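Local coordinates for protein-glutamine gamma-glutamyltransferase 2 (Pagrus major, PDB 1G0D) that probably links glutamine side chains of proteins to lysines and other primary amines in a calcium-dependent acyl transfer, and probably also binds GTP, at residues A[475-488]-A[573-585]. Residues are numbered along the deposited sequence; the frame is centred on the assembly and turned at random.
Sequences LSIKHAQPVFGTDF and PIMTVANIPLSTP
Ile-580 and Leu-582 meet Pro-482 from the facing strand and its continuation, in the close-packed part of this contact. Leu-582 CD1 lies 3.3 Å from Pro-482 CG, the two side chains crossing at about a right angle, and also touches the Phe-488 ring, over one face of which sits Pro-482 CB. Ile-580, with CG2 anti to the backbone N, sets that methyl over one face of the His-479 imidazole, a CH-pi contact of 3.7 Å from CG2 to the ring centroid. The two strands belong to different sheets and run roughly parallel, 18° apart, so the contact illustrates how the two sheets of the first C-terminal beta-barrel pack together and close: side chains fill the middle until the chains leaving the sheets come near enough to bond directly. There Val-483 and Ser-583 form a single bridge, with Phe-484 N donating to Ser-583 O at 2.7 Å. Pro-482 O is gripped twice by Ser-583, by its N at 3.0 Å in the carbonyl plane and by its OG from above that plane. Between the strands, Ile-477 lays CD1 3.3 Å from Thr-576 O and CG2 against Ala-578 CB. By contrast, Ala-480 and Gln-481, on the exposed loop after the strand, contribute little or nothing. Residues 476-482 and 578-581 probably form part of the GTP site, so the apolar packing, finished by two backbone bonds and the Ser-583 hydroxyl, probably helps to set its two halves beside each other.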
# COMPACT_ATOMS: atom_id res chain seq x y z
N LEU A 475 5.82 -33.49 11.28
CA LEU A 475 5.44 -33.40 9.87
C LEU A 475 5.95 -32.11 9.26
O LEU A 475 5.94 -31.08 9.90
CB LEU A 475 3.90 -33.47 9.78
CG LEU A 475 3.16 -34.02 8.55
CD1 LEU A 475 3.82 -35.26 7.98
CD2 LEU A 475 1.74 -34.33 8.96
N SER A 476 6.40 -32.17 8.01
CA SER A 476 6.91 -31.00 7.32
C SER A 476 6.84 -31.19 5.81
O SER A 476 6.99 -32.31 5.35
CB SER A 476 8.36 -30.74 7.75
OG SER A 476 9.26 -31.64 7.13
N ILE A 477 6.61 -30.11 5.06
CA ILE A 477 6.53 -30.16 3.59
C ILE A 477 7.68 -29.37 3.04
O ILE A 477 8.03 -28.33 3.59
CB ILE A 477 5.20 -29.54 3.07
CG1 ILE A 477 4.02 -30.36 3.59
CG2 ILE A 477 5.15 -29.54 1.57
CD1 ILE A 477 2.77 -29.57 3.73
N LYS A 478 8.29 -29.84 1.95
CA LYS A 478 9.44 -29.14 1.39
C LYS A 478 9.45 -29.11 -0.11
O LYS A 478 8.97 -30.02 -0.75
CB LYS A 478 10.73 -29.78 1.88
CG LYS A 478 10.55 -31.07 2.67
CD LYS A 478 11.67 -31.26 3.69
CE LYS A 478 11.80 -32.73 4.10
NZ LYS A 478 12.92 -32.95 5.07
N HIS A 479 10.02 -28.06 -0.69
CA HIS A 479 10.06 -27.98 -2.13
C HIS A 479 11.24 -27.17 -2.63
O HIS A 479 11.77 -26.32 -1.90
CB HIS A 479 8.75 -27.38 -2.65
CG HIS A 479 8.58 -25.91 -2.36
ND1 HIS A 479 7.48 -25.41 -1.69
CD2 HIS A 479 9.32 -24.83 -2.70
CE1 HIS A 479 7.55 -24.10 -1.64
NE2 HIS A 479 8.66 -23.72 -2.25
N ALA A 480 11.63 -27.40 -3.89
CA ALA A 480 12.77 -26.70 -4.52
C ALA A 480 12.41 -25.42 -5.27
O ALA A 480 13.10 -25.06 -6.22
CB ALA A 480 13.48 -27.64 -5.50
N GLN A 481 11.35 -24.74 -4.84
CA GLN A 481 10.87 -23.50 -5.48
C GLN A 481 10.72 -23.70 -6.97
O GLN A 481 11.51 -23.19 -7.75
CB GLN A 481 11.84 -22.36 -5.24
CG GLN A 481 11.97 -22.00 -3.80
CD GLN A 481 13.24 -21.24 -3.53
OE1 GLN A 481 14.28 -21.83 -3.19
NE2 GLN A 481 13.19 -19.91 -3.70
N PRO A 482 9.66 -24.42 -7.40
CA PRO A 482 9.39 -24.70 -8.81
C PRO A 482 9.08 -23.50 -9.67
O PRO A 482 8.56 -22.50 -9.17
CB PRO A 482 8.18 -25.61 -8.76
CG PRO A 482 7.48 -25.18 -7.51
CD PRO A 482 8.60 -24.98 -6.54
N VAL A 483 9.38 -23.63 -10.96
CA VAL A 483 9.07 -22.57 -11.90
C VAL A 483 7.78 -22.92 -12.65
O VAL A 483 7.63 -24.04 -13.09
CB VAL A 483 10.16 -22.44 -12.95
CG1 VAL A 483 9.78 -21.34 -13.96
CG2 VAL A 483 11.46 -22.15 -12.26
N PHE A 484 6.85 -21.99 -12.78
CA PHE A 484 5.62 -22.26 -13.50
C PHE A 484 5.99 -22.84 -14.86
O PHE A 484 6.89 -22.32 -15.53
CB PHE A 484 4.82 -20.99 -13.72
CG PHE A 484 3.52 -21.22 -14.42
CD1 PHE A 484 2.57 -22.07 -13.87
CD2 PHE A 484 3.24 -20.61 -15.64
CE1 PHE A 484 1.36 -22.31 -14.52
CE2 PHE A 484 2.03 -20.84 -16.30
CZ PHE A 484 1.09 -21.70 -15.74
N GLY A 485 5.27 -23.90 -15.25
CA GLY A 485 5.51 -24.59 -16.50
C GLY A 485 6.09 -25.99 -16.28
O GLY A 485 5.98 -26.85 -17.15
N THR A 486 6.67 -26.24 -15.11
CA THR A 486 7.28 -27.54 -14.84
C THR A 486 6.55 -28.50 -13.89
O THR A 486 5.72 -28.09 -13.06
CB THR A 486 8.75 -27.34 -14.32
OG1 THR A 486 8.73 -27.01 -12.93
CG2 THR A 486 9.44 -26.20 -15.06
N ASP A 487 6.84 -29.80 -14.03
CA ASP A 487 6.27 -30.80 -13.15
C ASP A 487 7.31 -30.90 -12.07
O ASP A 487 8.49 -30.83 -12.36
CB ASP A 487 6.19 -32.18 -13.78
CG ASP A 487 5.76 -32.17 -15.22
OD1 ASP A 487 4.85 -31.40 -15.61
OD2 ASP A 487 6.35 -32.97 -15.97
N PHE A 488 6.92 -31.10 -10.82
CA PHE A 488 7.94 -31.16 -9.78
C PHE A 488 7.53 -32.04 -8.63
O PHE A 488 6.40 -32.47 -8.54
CB PHE A 488 8.20 -29.74 -9.23
CG PHE A 488 6.94 -29.02 -8.78
CD1 PHE A 488 6.20 -28.24 -9.68
CD2 PHE A 488 6.46 -29.17 -7.48
CE1 PHE A 488 5.00 -27.62 -9.28
CE2 PHE A 488 5.27 -28.57 -7.08
CZ PHE A 488 4.54 -27.79 -7.98
N PRO A 573 -4.39 -36.00 15.81
CA PRO A 573 -3.85 -35.82 14.46
C PRO A 573 -2.93 -34.59 14.31
O PRO A 573 -3.10 -33.59 15.00
CB PRO A 573 -5.11 -35.72 13.59
CG PRO A 573 -6.21 -35.30 14.52
CD PRO A 573 -5.85 -35.79 15.89
N ILE A 574 -1.95 -34.69 13.40
CA ILE A 574 -0.97 -33.62 13.15
C ILE A 574 -1.11 -33.07 11.75
O ILE A 574 -1.16 -33.83 10.79
CB ILE A 574 0.49 -34.11 13.25
CG1 ILE A 574 0.85 -34.49 14.68
CG2 ILE A 574 1.44 -33.02 12.84
CD1 ILE A 574 2.33 -34.83 14.83
N MET A 575 -1.12 -31.75 11.62
CA MET A 575 -1.25 -31.12 10.31
C MET A 575 -0.13 -30.12 10.02
O MET A 575 0.53 -29.62 10.94
CB MET A 575 -2.60 -30.40 10.19
CG MET A 575 -3.21 -30.38 8.77
SD MET A 575 -4.35 -28.98 8.48
CE MET A 575 -4.35 -28.21 10.16
N THR A 576 0.09 -29.85 8.74
CA THR A 576 1.09 -28.90 8.30
C THR A 576 0.71 -28.46 6.91
O THR A 576 0.46 -29.28 6.05
CB THR A 576 2.49 -29.51 8.26
OG1 THR A 576 2.93 -29.79 9.59
CG2 THR A 576 3.44 -28.53 7.65
N VAL A 577 0.65 -27.17 6.69
CA VAL A 577 0.29 -26.71 5.37
C VAL A 577 1.42 -25.92 4.75
O VAL A 577 2.22 -25.34 5.46
CB VAL A 577 -0.97 -25.85 5.43
CG1 VAL A 577 -1.32 -25.31 4.05
CG2 VAL A 577 -2.09 -26.70 5.95
N ALA A 578 1.51 -25.93 3.43
CA ALA A 578 2.54 -25.20 2.72
C ALA A 578 1.92 -24.61 1.48
O ALA A 578 1.11 -25.26 0.83
CB ALA A 578 3.67 -26.14 2.34
N ASN A 579 2.27 -23.37 1.16
CA ASN A 579 1.75 -22.76 -0.05
C ASN A 579 2.91 -22.61 -0.96
O ASN A 579 3.89 -21.96 -0.60
CB ASN A 579 1.16 -21.40 0.23
CG ASN A 579 -0.20 -21.49 0.80
OD1 ASN A 579 -1.19 -21.46 0.07
ND2 ASN A 579 -0.28 -21.61 2.12
N ILE A 580 2.80 -23.20 -2.14
CA ILE A 580 3.89 -23.12 -3.07
C ILE A 580 3.66 -22.13 -4.19
O ILE A 580 2.76 -22.28 -4.99
CB ILE A 580 4.16 -24.49 -3.69
CG1 ILE A 580 4.25 -25.54 -2.59
CG2 ILE A 580 5.47 -24.46 -4.47
CD1 ILE A 580 4.62 -26.93 -3.07
N PRO A 581 4.42 -21.03 -4.20
CA PRO A 581 4.27 -20.06 -5.27
C PRO A 581 5.20 -20.46 -6.45
O PRO A 581 6.44 -20.44 -6.34
CB PRO A 581 4.65 -18.74 -4.59
CG PRO A 581 5.41 -19.12 -3.37
CD PRO A 581 5.41 -20.58 -3.20
N LEU A 582 4.62 -20.86 -7.57
CA LEU A 582 5.40 -21.27 -8.73
C LEU A 582 5.87 -19.99 -9.44
O LEU A 582 5.05 -19.13 -9.77
CB LEU A 582 4.55 -22.14 -9.67
CG LEU A 582 4.35 -23.65 -9.46
CD1 LEU A 582 4.46 -24.01 -8.04
CD2 LEU A 582 3.00 -24.05 -9.92
N SER A 583 7.19 -19.88 -9.69
CA SER A 583 7.78 -18.67 -10.30
C SER A 583 7.57 -18.40 -11.77
O SER A 583 7.37 -19.31 -12.54
CB SER A 583 9.30 -18.61 -10.03
OG SER A 583 9.96 -19.86 -10.08
N THR A 584 7.62 -17.12 -12.16
CA THR A 584 7.50 -16.73 -13.56
C THR A 584 8.90 -16.23 -13.94
O THR A 584 9.68 -15.84 -13.07
CB THR A 584 6.47 -15.62 -13.79
OG1 THR A 584 6.57 -14.65 -12.75
CG2 THR A 584 5.05 -16.21 -13.81
N PRO A 585 9.24 -16.23 -15.23
CA PRO A 585 10.59 -15.75 -15.53
C PRO A 585 10.75 -14.30 -15.14
O PRO A 585 9.76 -13.57 -15.08
CB PRO A 585 10.74 -15.98 -17.04
CG PRO A 585 9.33 -16.06 -17.58
CD PRO A 585 8.48 -16.60 -16.45